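Local coordinates for monosaccharide ABC transporter substrate-binding protein, CUT2 family (Acidothermus cellulolyticus, PDB 4RU1) that binds myo-inositol in the cleft between its two lobes and probably delivers such polyols or sugars to an ABC-type importer, at residues Pro19-Ala24 and Lys76-Ala81; Asp50-Lys55 and Glu259-Leu264; Thr83-Pro88 and Phe107-Asp112; Cys148-Gln153 and Ile204-Pro209; Ile200-Thr205 and Lys226-Asp231. All blocks are in the same frame, centred on the assembly; numbering follows the deposited sequence. Where two conformers were deposited one is given.

Contact 1. Residues Pro19-Ala24 and Lys76-Ala81; sequences PHLTIA and KVDGIA
Thr-22 and Asp-78 clasp each other at the entrance to a parallel strand pair, part of the Rossmann-like sheet in one lobe of this periplasmic binding protein. The amide of Thr-22 donates to Asp-78 OD2 over 2.8 Å, almost straight at 171° and on the anti lone pair of that oxygen. In return Asp-78 N reaches Thr-22 O at 2.8 Å, in the carbonyl plane, so backbone and side chain of one aspartate grip both the N-H and the C=O of the threonine backbone. The Asp-78 carboxylate can turn back in this way because CG stands beside its own backbone N (chi1 -60°). Further along, the ladder becomes regular: Ala-24 N bonds to Gly-79 O at 3.0 Å, and Ala-81 N to Ala-24 O. On the face carrying Ala-24 and Ile-80, Ala-24 CB meets Val-77 CG1, and Ala-72 of helix 62-74 packs against all three residues. Ile-23 and Leu-21 look to the other side, toward Leu-264 and Ile-268 of helix 253-270, while strand 52-58 flanks strand 21-27 on its far edge. A water at the partly exposed end lies 2.6 Å from Thr-22 OG1 and makes a weak bond to Asp-78 OD2.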
# COMPACT_ATOMS: atom_id res chain seq x y z
N PRO A 19 26.48 -4.22 16.54
CA PRO A 19 25.52 -5.06 17.24
C PRO A 19 24.57 -5.79 16.26
O PRO A 19 24.29 -5.31 15.18
CB PRO A 19 24.77 -4.07 18.14
CG PRO A 19 24.97 -2.72 17.52
CD PRO A 19 26.06 -2.81 16.49
N HIS A 20 24.16 -6.99 16.63
CA HIS A 20 23.30 -7.74 15.76
C HIS A 20 21.89 -7.60 16.30
O HIS A 20 21.65 -7.76 17.49
CB HIS A 20 23.69 -9.21 15.62
CG HIS A 20 22.72 -9.96 14.79
ND1 HIS A 20 21.70 -10.66 15.37
CD2 HIS A 20 22.56 -10.06 13.46
CE1 HIS A 20 20.93 -11.16 14.42
NE2 HIS A 20 21.45 -10.85 13.25
N LEU A 21 20.95 -7.25 15.41
CA LEU A 21 19.57 -7.00 15.77
C LEU A 21 18.63 -7.96 15.06
O LEU A 21 18.90 -8.40 13.94
CB LEU A 21 19.19 -5.61 15.30
CG LEU A 21 20.04 -4.52 15.89
CD1 LEU A 21 19.52 -3.19 15.49
CD2 LEU A 21 20.10 -4.61 17.41
N THR A 22 17.54 -8.31 15.77
CA THR A 22 16.48 -9.10 15.19
C THR A 22 15.22 -8.24 15.13
O THR A 22 14.75 -7.68 16.20
CB THR A 22 16.14 -10.38 16.00
OG1 THR A 22 17.27 -11.25 15.98
CG2 THR A 22 14.89 -11.12 15.35
N ILE A 23 14.76 -8.00 13.89
CA ILE A 23 13.55 -7.17 13.69
C ILE A 23 12.44 -8.00 13.06
O ILE A 23 12.65 -8.68 12.10
CB ILE A 23 13.80 -5.95 12.79
CG1 ILE A 23 15.04 -5.17 13.26
CG2 ILE A 23 12.51 -5.11 12.67
CD1 ILE A 23 14.97 -4.51 14.62
N ALA A 24 11.24 -7.98 13.71
CA ALA A 24 10.01 -8.60 13.14
C ALA A 24 9.29 -7.63 12.28
O ALA A 24 8.92 -6.53 12.81
CB ALA A 24 9.06 -9.06 14.23
N LYS A 76 11.06 -11.74 22.06
CA LYS A 76 11.93 -10.70 22.57
C LYS A 76 12.75 -10.11 21.44
O LYS A 76 13.97 -9.89 21.58
CB LYS A 76 12.80 -11.24 23.70
CG LYS A 76 11.96 -11.44 24.93
CD LYS A 76 12.71 -12.30 25.95
CE LYS A 76 12.02 -12.25 27.29
NZ LYS A 76 11.92 -10.85 27.78
N VAL A 77 12.10 -9.87 20.27
CA VAL A 77 12.77 -9.19 19.16
C VAL A 77 13.26 -7.79 19.62
O VAL A 77 12.73 -7.18 20.59
CB VAL A 77 11.87 -9.07 17.85
CG1 VAL A 77 11.45 -10.48 17.38
CG2 VAL A 77 10.66 -8.20 18.09
N ASP A 78 14.21 -7.25 18.88
CA ASP A 78 14.73 -5.90 19.18
C ASP A 78 13.81 -4.76 18.71
O ASP A 78 13.94 -3.63 19.22
CB ASP A 78 16.12 -5.71 18.62
CG ASP A 78 17.08 -6.71 19.21
OD1 ASP A 78 17.29 -6.63 20.41
OD2 ASP A 78 17.55 -7.66 18.51
N GLY A 79 12.94 -5.04 17.71
CA GLY A 79 11.98 -4.08 17.23
C GLY A 79 10.99 -4.79 16.34
O GLY A 79 11.26 -5.85 15.82
N ILE A 80 9.89 -4.09 16.19
CA ILE A 80 8.78 -4.51 15.40
C ILE A 80 8.43 -3.41 14.40
O ILE A 80 8.28 -2.26 14.75
CB ILE A 80 7.55 -4.83 16.26
CG1 ILE A 80 7.82 -6.08 17.19
CG2 ILE A 80 6.29 -5.04 15.37
CD1 ILE A 80 6.77 -6.32 18.24
N ALA A 81 8.27 -3.83 13.15
CA ALA A 81 7.71 -3.03 12.10
C ALA A 81 6.37 -3.62 11.69
O ALA A 81 6.32 -4.84 11.30
CB ALA A 81 8.71 -3.01 10.97
O HOH W 1 18.98 -10.70 17.82

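Contact 2. Residues Asp50-Lys55 and Glu259-Leu264; sequences DNVTLK and EAVDSL
Val-52 and Val-261 face each other with CA atoms 8.3 Å apart, where strand 52-55 passes helix 259-264, and the backbones draw closer, to 7.1 Å, between Asp-50 and Asp-262. The contact is made by side chains. Asp-50 OD2 lies 2.5 Å from Asp-262 OD1, and the two carboxylate planes are only 25° apart, although the side chains themselves cross at about a right angle. Two acid oxygens this close suggest that one group probably holds a proton, which would relieve the repulsion expected of two charged carboxylates. Asp-262 reaches the meeting point by swinging CG anti to its backbone N (chi1 -159°), and Asp-50 OD2 also comes within 3.5 Å of Asp-262 CA. Below this polar end the packing is apolar. Val-261 divides its two methyl groups between neighbours on the strand: CG1 touches Val-52 CG2 at 4.3 Å, and CG2 touches Leu-54 CD1 at 4.0 Å. Helix 253-270 is thus laid against the edge strand of the lobe's parallel sheet. Helix 35-49 closes the same apolar layer, with Ala-46 against Val-261, Ala-47 against Val-52, and Ala-43 and Leu-44 against Leu-54; strand 21-27 is the neighbour within the sheet, where Ile-23 touches both Val-52 and Leu-264.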
# COMPACT_ATOMS: atom_id res chain seq x y z
N ASP A 50 22.48 -3.05 8.11
CA ASP A 50 22.31 -2.70 9.53
C ASP A 50 22.56 -3.88 10.45
O ASP A 50 22.26 -3.81 11.65
CB ASP A 50 20.89 -2.17 9.74
CG ASP A 50 20.65 -0.87 9.04
OD1 ASP A 50 21.60 -0.27 8.51
OD2 ASP A 50 19.49 -0.44 8.94
N ASN A 51 23.04 -4.98 9.88
CA ASN A 51 23.27 -6.21 10.69
C ASN A 51 22.01 -6.67 11.42
O ASN A 51 22.00 -6.94 12.61
CB ASN A 51 24.45 -6.06 11.70
CG ASN A 51 25.03 -7.42 12.13
OD1 ASN A 51 24.71 -8.48 11.56
ND2 ASN A 51 25.89 -7.39 13.16
N VAL A 52 20.93 -6.74 10.65
CA VAL A 52 19.62 -7.15 11.16
C VAL A 52 19.27 -8.50 10.56
O VAL A 52 19.36 -8.71 9.37
CB VAL A 52 18.58 -6.07 10.74
CG1 VAL A 52 17.15 -6.56 10.89
CG2 VAL A 52 18.75 -4.81 11.55
N THR A 53 18.75 -9.38 11.42
CA THR A 53 18.03 -10.55 10.94
C THR A 53 16.55 -10.14 10.88
O THR A 53 15.97 -9.77 11.91
CB THR A 53 18.26 -11.73 11.89
OG1 THR A 53 19.62 -12.17 11.81
CG2 THR A 53 17.35 -12.87 11.51
N LEU A 54 15.97 -10.20 9.70
CA LEU A 54 14.61 -9.77 9.41
C LEU A 54 13.74 -10.98 9.47
O LEU A 54 13.94 -11.90 8.67
CB LEU A 54 14.54 -9.11 8.02
CG LEU A 54 13.14 -8.53 7.73
CD1 LEU A 54 12.82 -7.36 8.62
CD2 LEU A 54 13.06 -8.14 6.26
N LYS A 55 12.79 -10.97 10.40
CA LYS A 55 11.79 -12.01 10.46
C LYS A 55 10.51 -11.42 9.89
O LYS A 55 9.90 -10.53 10.46
CB LYS A 55 11.59 -12.48 11.91
CG LYS A 55 12.81 -13.16 12.51
CD LYS A 55 12.70 -13.34 14.02
CE LYS A 55 12.15 -14.71 14.40
NZ LYS A 55 11.74 -14.80 15.84
N GLU A 259 12.80 1.95 5.23
CA GLU A 259 12.83 2.82 6.39
C GLU A 259 12.27 2.19 7.66
O GLU A 259 12.70 2.55 8.79
CB GLU A 259 12.07 4.11 6.13
CG GLU A 259 12.69 5.03 5.03
CD GLU A 259 14.16 5.45 5.32
OE1 GLU A 259 14.46 5.55 6.53
OE2 GLU A 259 14.91 5.74 4.38
N ALA A 260 11.30 1.29 7.50
CA ALA A 260 10.78 0.58 8.66
C ALA A 260 11.94 -0.05 9.40
O ALA A 260 12.04 0.04 10.60
CB ALA A 260 9.78 -0.49 8.26
N VAL A 261 12.85 -0.65 8.66
CA VAL A 261 14.00 -1.33 9.25
C VAL A 261 15.05 -0.29 9.71
O VAL A 261 15.53 -0.36 10.86
CB VAL A 261 14.60 -2.39 8.35
CG1 VAL A 261 15.90 -2.91 8.93
CG2 VAL A 261 13.59 -3.48 8.13
N ASP A 262 15.49 0.58 8.82
CA ASP A 262 16.60 1.50 9.11
C ASP A 262 16.29 2.50 10.21
O ASP A 262 17.20 2.88 10.97
CB ASP A 262 17.05 2.19 7.81
CG ASP A 262 18.44 2.73 7.90
OD1 ASP A 262 19.38 1.93 8.10
OD2 ASP A 262 18.67 3.95 7.69
N SER A 263 15.04 2.92 10.33
CA SER A 263 14.60 3.78 11.39
C SER A 263 14.70 3.09 12.73
O SER A 263 15.04 3.74 13.73
CB SER A 263 13.23 4.38 11.10
OG SER A 263 12.17 3.44 11.37
N LEU A 264 14.35 1.80 12.77
CA LEU A 264 14.54 1.06 14.03
C LEU A 264 16.03 0.97 14.39
O LEU A 264 16.43 1.10 15.58
CB LEU A 264 13.91 -0.34 13.96
CG LEU A 264 12.42 -0.34 14.08
CD1 LEU A 264 11.74 -1.67 13.71
CD2 LEU A 264 12.07 -0.05 15.52

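Contact 3. Residues Thr83-Pro88 and Phe107-Asp112; sequences TIPDPP and FNAGID. With INS (1,2,3,4,5,6-hexahydroxy-cyclohexane), chain M.
Thr-83 lays its CG2 methyl over one face of the Phe-107 ring, 4.0 Å from the centroid and 19° off the normal, a CH-pi contact displaced toward CZ. The same methyl lies 3.5 Å from Phe-107 O, and the Thr-83 hydroxyl points elsewhere, to His-28 and Glu-65. Packing is equally close at Gly-110, where a CB would collide with Ile-84 CB. Ile-84 N donates to Ala-109 O at 2.8 Å, with the donor well above the carbonyl plane, and Ala-109 CB rests against the Pro-85 ring at CD. These are the loops that leave the C-terminal ends of parallel strands 79-82 and 104-107, the usual place for a binding site in this alpha/beta fold. Toward the cleft, Asn-108 turns from the packing to the ligand. With CG anti to the backbone N (chi1 -177°), its amide straddles two adjacent hydroxyls of the inositol: OD1 accepts from O5 at 2.7 Å and ND2 donates to O6 at 2.9 Å. Glu-256 OE1 takes a further bond from ND2 and so helps fix which way round the amide lies. An alanine at this position is likely to leave O5 and O6 without these partners and Glu-256 without its amide donor. On a looser, partly exposed flank the chain runs into helix 87-99; there Asp-86, the N-cap residue, bonds through OD2 to Ser-62 OG.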
# COMPACT_ATOMS: atom_id res chain seq x y z
N THR A 83 2.12 -3.24 10.10
CA THR A 83 1.04 -2.56 9.33
C THR A 83 -0.27 -2.54 10.13
O THR A 83 -0.52 -3.47 10.92
CB THR A 83 0.81 -3.22 7.97
OG1 THR A 83 0.23 -4.52 8.20
CG2 THR A 83 2.11 -3.38 7.25
N ILE A 84 -1.10 -1.52 9.99
CA ILE A 84 -2.30 -1.39 10.81
C ILE A 84 -3.51 -1.12 9.88
O ILE A 84 -4.18 -0.11 9.97
CB ILE A 84 -2.21 -0.27 11.86
CG1 ILE A 84 -0.83 -0.21 12.50
CG2 ILE A 84 -3.30 -0.46 12.91
CD1 ILE A 84 -0.60 0.94 13.41
N PRO A 85 -3.92 -2.14 9.09
CA PRO A 85 -5.08 -1.98 8.25
C PRO A 85 -6.39 -1.98 9.03
O PRO A 85 -7.41 -1.54 8.57
CB PRO A 85 -4.99 -3.18 7.29
CG PRO A 85 -4.28 -4.24 8.11
CD PRO A 85 -3.21 -3.40 8.80
N ASP A 86 -6.42 -2.66 10.18
CA ASP A 86 -7.65 -2.81 10.98
C ASP A 86 -7.30 -2.40 12.40
O ASP A 86 -6.96 -3.24 13.25
CB ASP A 86 -8.04 -4.30 10.93
CG ASP A 86 -9.36 -4.63 11.59
OD1 ASP A 86 -9.94 -3.79 12.34
OD2 ASP A 86 -9.79 -5.77 11.33
N PRO A 87 -7.34 -1.09 12.73
CA PRO A 87 -6.92 -0.60 14.04
C PRO A 87 -7.65 -1.26 15.22
O PRO A 87 -6.96 -1.72 16.13
CB PRO A 87 -7.15 0.92 13.93
CG PRO A 87 -6.97 1.17 12.42
CD PRO A 87 -7.66 0.01 11.80
N PRO A 88 -9.00 -1.45 15.16
CA PRO A 88 -9.61 -2.09 16.35
C PRO A 88 -8.98 -3.43 16.69
O PRO A 88 -8.89 -3.81 17.88
CB PRO A 88 -11.07 -2.31 15.90
CG PRO A 88 -11.30 -1.21 14.91
CD PRO A 88 -10.02 -1.17 14.13
N PHE A 107 3.95 1.14 9.39
CA PHE A 107 4.19 1.49 8.03
C PHE A 107 3.04 0.97 7.17
O PHE A 107 2.24 0.10 7.58
CB PHE A 107 5.57 1.01 7.52
CG PHE A 107 5.66 -0.47 7.30
CD1 PHE A 107 5.80 -1.35 8.34
CD2 PHE A 107 5.70 -0.95 6.00
CE1 PHE A 107 5.86 -2.74 8.13
CE2 PHE A 107 5.73 -2.33 5.79
CZ PHE A 107 5.86 -3.19 6.83
N ASN A 108 2.88 1.59 5.99
CA ASN A 108 2.01 1.19 4.91
C ASN A 108 0.49 1.42 5.19
O ASN A 108 -0.19 2.02 4.35
CB ASN A 108 2.18 -0.23 4.48
CG ASN A 108 1.30 -0.56 3.32
OD1 ASN A 108 0.25 -1.19 3.51
ND2 ASN A 108 1.65 -0.15 2.14
N ALA A 109 -0.02 0.95 6.33
CA ALA A 109 -1.40 1.15 6.70
C ALA A 109 -1.50 1.61 8.10
O ALA A 109 -0.84 1.06 8.96
CB ALA A 109 -2.19 -0.10 6.52
N GLY A 110 -2.45 2.52 8.36
CA GLY A 110 -2.77 3.04 9.70
C GLY A 110 -2.21 4.43 10.00
O GLY A 110 -1.89 4.69 11.14
N ILE A 111 -2.07 5.30 9.01
CA ILE A 111 -1.43 6.58 9.21
C ILE A 111 -2.19 7.43 10.29
O ILE A 111 -1.56 8.17 10.99
CB ILE A 111 -1.29 7.36 7.88
CG1 ILE A 111 -0.40 8.60 8.08
CG2 ILE A 111 -2.69 7.81 7.34
CD1 ILE A 111 -0.03 9.27 6.78
N ASP A 112 -3.52 7.26 10.39
CA ASP A 112 -4.36 7.98 11.38
C ASP A 112 -4.34 7.38 12.81
O ASP A 112 -4.80 8.01 13.79
CB ASP A 112 -5.83 7.98 10.88
CG ASP A 112 -5.99 8.53 9.45
OD1 ASP A 112 -5.37 9.57 9.10
OD2 ASP A 112 -6.78 7.91 8.68
C1 INS M . -1.22 -1.32 -1.75
C2 INS M . -1.95 -2.50 -2.38
C3 INS M . -1.77 -3.73 -1.49
C4 INS M . -2.12 -3.48 -0.04
C5 INS M . -1.33 -2.35 0.54
C6 INS M . -1.45 -1.08 -0.26
O1 INS M . -1.39 -0.11 -2.49
O2 INS M . -3.34 -2.16 -2.35
O3 INS M . -2.64 -4.74 -2.03
O4 INS M . -1.93 -4.68 0.75
O5 INS M . -1.75 -2.01 1.88
O6 INS M . -0.57 -0.04 0.26

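Contact 4. Residues Cys148-Gln153 and Ile204-Pro209; sequences CVLQAQ and ITLGAP. With INS (1,2,3,4,5,6-hexahydroxy-cyclohexane), chain M.
Leu-206 fits its side chain against the backbone of strand 148-150 just beyond the end of the parallel pairing, and its carbons can be followed one by one. CB lies 3.5 Å from Gln-151 OE1. CG sits closest to the strand, 3.2 Å from Val-149 O, brought there because it stands beside its own backbone N (chi1 -53°). At the tip, CD1 continues to Leu-150 CG at 3.8 Å, the two leucine side chains running side by side in the same direction, while CD2 turns to the Phe-230 ring, 3.7 Å from its CD1. One rung earlier the strands are joined by Val-149 N to Ile-204 O, a bond of 2.9 Å and 166°. Where they diverge, a water fills in: it donates to Val-149 O and Gln-151 OE1 and accepts from Leu-206 N, holding the glutamine amide by its oxygen. This leaves NE2 directed at the inositol, donating to O2 at 2.8 Å and, weakly, to O3. O2 in turn donates to Leu-206 O at 2.7 Å, so a side chain and a main-chain carbonyl share one hydroxyl. Gly-207 then occupies the N-cap position of helix 208-220. Strand 145-150 lies between strands 202-205 and 172-177 in the sheet of this lobe; Cys-162 of helix 156-168 packs on Cys-148, Leu-150 and Leu-206, and Ile-210 of helix 208-220 covers Val-149 and Thr-205 on the other face.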
# COMPACT_ATOMS: atom_id res chain seq x y z
N CYS A 148 -14.30 2.98 -8.36
CA CYS A 148 -13.13 2.67 -7.51
C CYS A 148 -13.23 1.21 -7.10
O CYS A 148 -14.27 0.80 -6.58
CB CYS A 148 -13.16 3.50 -6.27
SG CYS A 148 -12.62 5.18 -6.57
N VAL A 149 -12.19 0.43 -7.37
CA VAL A 149 -12.21 -1.04 -7.16
C VAL A 149 -11.36 -1.34 -5.97
O VAL A 149 -10.21 -0.93 -5.94
CB VAL A 149 -11.77 -1.80 -8.40
CG1 VAL A 149 -11.77 -3.32 -8.13
CG2 VAL A 149 -12.69 -1.45 -9.57
N LEU A 150 -11.94 -1.98 -4.97
CA LEU A 150 -11.24 -2.32 -3.72
C LEU A 150 -11.10 -3.82 -3.61
O LEU A 150 -12.11 -4.52 -3.68
CB LEU A 150 -12.02 -1.82 -2.47
CG LEU A 150 -12.24 -0.33 -2.44
CD1 LEU A 150 -13.64 0.01 -2.91
CD2 LEU A 150 -12.07 0.18 -1.00
N GLN A 151 -9.89 -4.30 -3.38
CA GLN A 151 -9.65 -5.73 -3.37
C GLN A 151 -9.81 -6.40 -2.04
O GLN A 151 -9.55 -7.61 -1.95
CB GLN A 151 -8.32 -6.05 -4.01
CG GLN A 151 -7.10 -5.65 -3.19
CD GLN A 151 -6.59 -4.21 -3.39
OE1 GLN A 151 -7.29 -3.31 -3.83
NE2 GLN A 151 -5.34 -3.99 -3.04
N ALA A 152 -10.15 -5.65 -1.00
CA ALA A 152 -10.41 -6.21 0.32
C ALA A 152 -11.36 -5.25 0.98
O ALA A 152 -11.41 -4.06 0.63
CB ALA A 152 -9.14 -6.33 1.14
N GLN A 153 -12.16 -5.79 1.89
CA GLN A 153 -13.00 -5.02 2.83
C GLN A 153 -12.36 -4.81 4.18
O GLN A 153 -11.46 -5.56 4.56
CB GLN A 153 -14.37 -5.71 3.00
CG GLN A 153 -15.19 -5.86 1.73
CD GLN A 153 -16.55 -6.51 2.02
OE1 GLN A 153 -16.75 -7.70 1.77
NE2 GLN A 153 -17.41 -5.75 2.57
N ILE A 204 -10.53 3.28 -11.27
CA ILE A 204 -9.31 3.40 -10.43
C ILE A 204 -9.14 2.17 -9.58
O ILE A 204 -10.03 1.82 -8.78
CB ILE A 204 -9.36 4.63 -9.51
CG1 ILE A 204 -9.48 5.89 -10.34
CG2 ILE A 204 -8.09 4.70 -8.64
CD1 ILE A 204 -9.56 7.16 -9.51
N THR A 205 -8.03 1.44 -9.87
CA THR A 205 -7.67 0.26 -9.13
C THR A 205 -6.70 0.63 -8.01
O THR A 205 -5.96 1.63 -8.13
CB THR A 205 -7.09 -0.84 -10.03
OG1 THR A 205 -5.94 -0.35 -10.71
CG2 THR A 205 -8.16 -1.33 -10.95
N LEU A 206 -6.74 -0.12 -6.89
CA LEU A 206 -5.97 0.17 -5.67
C LEU A 206 -4.68 -0.67 -5.52
O LEU A 206 -3.99 -0.65 -4.46
CB LEU A 206 -6.79 0.11 -4.43
CG LEU A 206 -8.04 0.95 -4.45
CD1 LEU A 206 -8.73 0.94 -3.09
CD2 LEU A 206 -7.94 2.33 -4.99
N GLY A 207 -4.33 -1.42 -6.57
CA GLY A 207 -3.07 -2.09 -6.68
C GLY A 207 -2.77 -2.45 -8.10
O GLY A 207 -3.71 -2.62 -8.93
N ALA A 208 -1.50 -2.60 -8.38
CA ALA A 208 -1.05 -2.89 -9.76
C ALA A 208 -1.53 -4.25 -10.33
O ALA A 208 -1.88 -4.33 -11.49
CB ALA A 208 0.47 -2.77 -9.84
N PRO A 209 -1.58 -5.31 -9.51
CA PRO A 209 -2.14 -6.54 -10.02
C PRO A 209 -3.59 -6.39 -10.43
O PRO A 209 -4.02 -6.93 -11.46
CB PRO A 209 -1.94 -7.52 -8.88
CG PRO A 209 -0.78 -6.99 -8.14
CD PRO A 209 -0.94 -5.51 -8.20
C1 INS M . -1.22 -1.32 -1.75
C2 INS M . -1.95 -2.50 -2.38
C3 INS M . -1.77 -3.73 -1.49
C4 INS M . -2.12 -3.48 -0.04
C5 INS M . -1.33 -2.35 0.54
C6 INS M . -1.45 -1.08 -0.26
O1 INS M . -1.39 -0.11 -2.49
O2 INS M . -3.34 -2.16 -2.35
O3 INS M . -2.64 -4.74 -2.03
O4 INS M . -1.93 -4.68 0.75
O5 INS M . -1.75 -2.01 1.88
O6 INS M . -0.57 -0.04 0.26
O HOH W 2 -8.14 -2.56 -6.38

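Contact 5. Residues Ile200-Thr205 and Lys226-Asp231; sequences IDLVIT and KIATFD. With INS (1,2,3,4,5,6-hexahydroxy-cyclohexane), chain M.
Phe-230 presents the edge of its ring to the neighbouring strand: Thr-205 O lies in the ring plane, 3.5 Å from CD1, and Ile-204 CG2 stands near that plane too, 3.9 Å from CE1. The same Thr-205 carbonyl accepts from Phe-230 N, so the ring and its amide approach one oxygen together. Behind it runs a regular parallel ladder, in which Val-203 N donates to Lys-226 O, Ala-228 N to Val-203 O and Thr-205 N to Ala-228 O, all between 2.9 and 3.0 Å. On the face carrying Ile-204 and Ala-228, Leu-202 sends CD1 across to Ala-228 CB at 4.2 Å. On the other face the hydroxyls of Thr-205 and Thr-229 meet, OG1 to OG1, at 2.8 Å. Thr-229 OG1, anti to its own backbone N (chi1 -164°), also donates to Phe-230 O at 2.9 Å, from well above the carbonyl plane. A valine in place of Thr-229 would probably leave the Thr-205 hydroxyl and Phe-230 O without this shared partner. Directly beyond the strand, Asp-231 accepts from the inositol, O1 to OD2 at 2.6 Å. The two strands and helix 208-220 form a right-handed beta-alpha-beta crossover, with Ala-211 of the helix against both threonines; strand 145-150 flanks strand 202-205, and Trp-247, just before strand 248-250, touches Ala-228.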
# COMPACT_ATOMS: atom_id res chain seq x y z
N ILE A 200 -19.74 4.42 -16.87
CA ILE A 200 -18.45 4.43 -16.24
C ILE A 200 -17.37 4.68 -17.26
O ILE A 200 -17.22 3.95 -18.23
CB ILE A 200 -18.17 3.12 -15.45
CG1 ILE A 200 -19.25 2.87 -14.38
CG2 ILE A 200 -16.75 3.13 -14.91
CD1 ILE A 200 -19.33 1.49 -13.80
N ASP A 201 -16.60 5.75 -17.03
CA ASP A 201 -15.57 6.16 -17.93
C ASP A 201 -14.15 6.11 -17.36
O ASP A 201 -13.20 6.31 -18.08
CB ASP A 201 -15.86 7.54 -18.57
CG ASP A 201 -15.94 8.66 -17.61
OD1 ASP A 201 -15.87 8.49 -16.39
OD2 ASP A 201 -16.05 9.81 -18.12
N LEU A 202 -14.01 5.93 -16.04
CA LEU A 202 -12.66 5.73 -15.44
C LEU A 202 -12.83 4.64 -14.34
O LEU A 202 -13.75 4.75 -13.49
CB LEU A 202 -12.12 7.02 -14.83
CG LEU A 202 -10.76 6.92 -14.18
CD1 LEU A 202 -9.67 6.58 -15.21
CD2 LEU A 202 -10.43 8.21 -13.42
N VAL A 203 -11.91 3.67 -14.36
CA VAL A 203 -11.78 2.68 -13.28
C VAL A 203 -10.46 3.05 -12.58
O VAL A 203 -9.40 3.14 -13.23
CB VAL A 203 -11.65 1.23 -13.86
CG1 VAL A 203 -11.42 0.18 -12.80
CG2 VAL A 203 -12.86 0.89 -14.75
N ILE A 204 -10.53 3.28 -11.27
CA ILE A 204 -9.31 3.40 -10.43
C ILE A 204 -9.14 2.17 -9.58
O ILE A 204 -10.03 1.82 -8.78
CB ILE A 204 -9.36 4.63 -9.51
CG1 ILE A 204 -9.48 5.89 -10.34
CG2 ILE A 204 -8.09 4.70 -8.64
CD1 ILE A 204 -9.56 7.16 -9.51
N THR A 205 -8.03 1.44 -9.87
CA THR A 205 -7.67 0.26 -9.13
C THR A 205 -6.70 0.63 -8.01
O THR A 205 -5.96 1.63 -8.13
CB THR A 205 -7.09 -0.84 -10.03
OG1 THR A 205 -5.94 -0.35 -10.71
CG2 THR A 205 -8.16 -1.33 -10.95
N LYS A 226 -11.41 4.25 -19.31
CA LYS A 226 -9.98 4.23 -19.10
C LYS A 226 -9.68 3.64 -17.71
O LYS A 226 -10.57 3.45 -16.94
CB LYS A 226 -9.41 5.64 -19.20
CG LYS A 226 -9.81 6.42 -20.43
CD LYS A 226 -9.30 5.82 -21.68
CE LYS A 226 -10.05 6.46 -22.86
NZ LYS A 226 -9.21 6.50 -24.09
N ILE A 227 -8.41 3.36 -17.44
CA ILE A 227 -7.95 2.72 -16.18
C ILE A 227 -6.79 3.59 -15.66
O ILE A 227 -5.95 4.05 -16.43
CB ILE A 227 -7.43 1.28 -16.41
CG1 ILE A 227 -8.46 0.39 -17.16
CG2 ILE A 227 -7.07 0.62 -15.10
CD1 ILE A 227 -8.31 0.30 -18.63
N ALA A 228 -6.76 3.76 -14.35
CA ALA A 228 -5.67 4.39 -13.57
C ALA A 228 -5.46 3.58 -12.34
O ALA A 228 -6.37 2.83 -11.92
CB ALA A 228 -6.01 5.80 -13.25
N THR A 229 -4.26 3.63 -11.74
CA THR A 229 -4.00 2.74 -10.60
C THR A 229 -3.15 3.39 -9.55
O THR A 229 -2.37 4.36 -9.80
CB THR A 229 -3.29 1.46 -11.07
OG1 THR A 229 -3.39 0.46 -10.04
CG2 THR A 229 -1.86 1.68 -11.49
N PHE A 230 -3.25 2.82 -8.36
CA PHE A 230 -2.22 2.97 -7.37
C PHE A 230 -1.15 1.92 -7.63
O PHE A 230 -1.51 0.72 -7.91
CB PHE A 230 -2.82 2.82 -5.96
CG PHE A 230 -3.66 3.96 -5.52
CD1 PHE A 230 -4.92 4.21 -6.04
CD2 PHE A 230 -3.19 4.79 -4.55
CE1 PHE A 230 -5.64 5.28 -5.60
CE2 PHE A 230 -3.89 5.88 -4.13
CZ PHE A 230 -5.14 6.14 -4.62
N ASP A 231 0.13 2.29 -7.50
CA ASP A 231 1.32 1.39 -7.47
C ASP A 231 1.81 0.98 -8.83
O ASP A 231 1.13 1.01 -9.85
CB ASP A 231 1.02 0.08 -6.66
CG ASP A 231 0.56 0.32 -5.25
OD1 ASP A 231 0.95 1.33 -4.62
OD2 ASP A 231 -0.20 -0.52 -4.72
C1 INS M . -1.22 -1.32 -1.75
C2 INS M . -1.95 -2.50 -2.38
C3 INS M . -1.77 -3.73 -1.49
C4 INS M . -2.12 -3.48 -0.04
C5 INS M . -1.33 -2.35 0.54
C6 INS M . -1.45 -1.08 -0.26
O1 INS M . -1.39 -0.11 -2.49
O2 INS M . -3.34 -2.16 -2.35
O3 INS M . -2.64 -4.74 -2.03
O4 INS M . -1.93 -4.68 0.75
O5 INS M . -1.75 -2.01 1.88
O6 INS M . -0.57 -0.04 0.26

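Contacts 1 and 2 share one parallel sheet, their centres 7 Å apart, where strand 21-27 lies between strands 52-58 and 79-82; their segments alternate along the chain, since helix 253-270 returns late to pack on this lobe. Contact 3 lies at the cleft end of the same lobe, its centre about 20 Å from that of contact 1, with Phe-107 touching both Ala-81 and Ala-260. Contacts 4 and 5 follow in the second lobe, their centres about 9 Å apart, and share strand 202-205. Across the cleft, contacts 3 and 4 have centres about 17 Å apart and do not touch, yet contacts 3, 4 and 5 all hold the inositol, which bridges the two lobes.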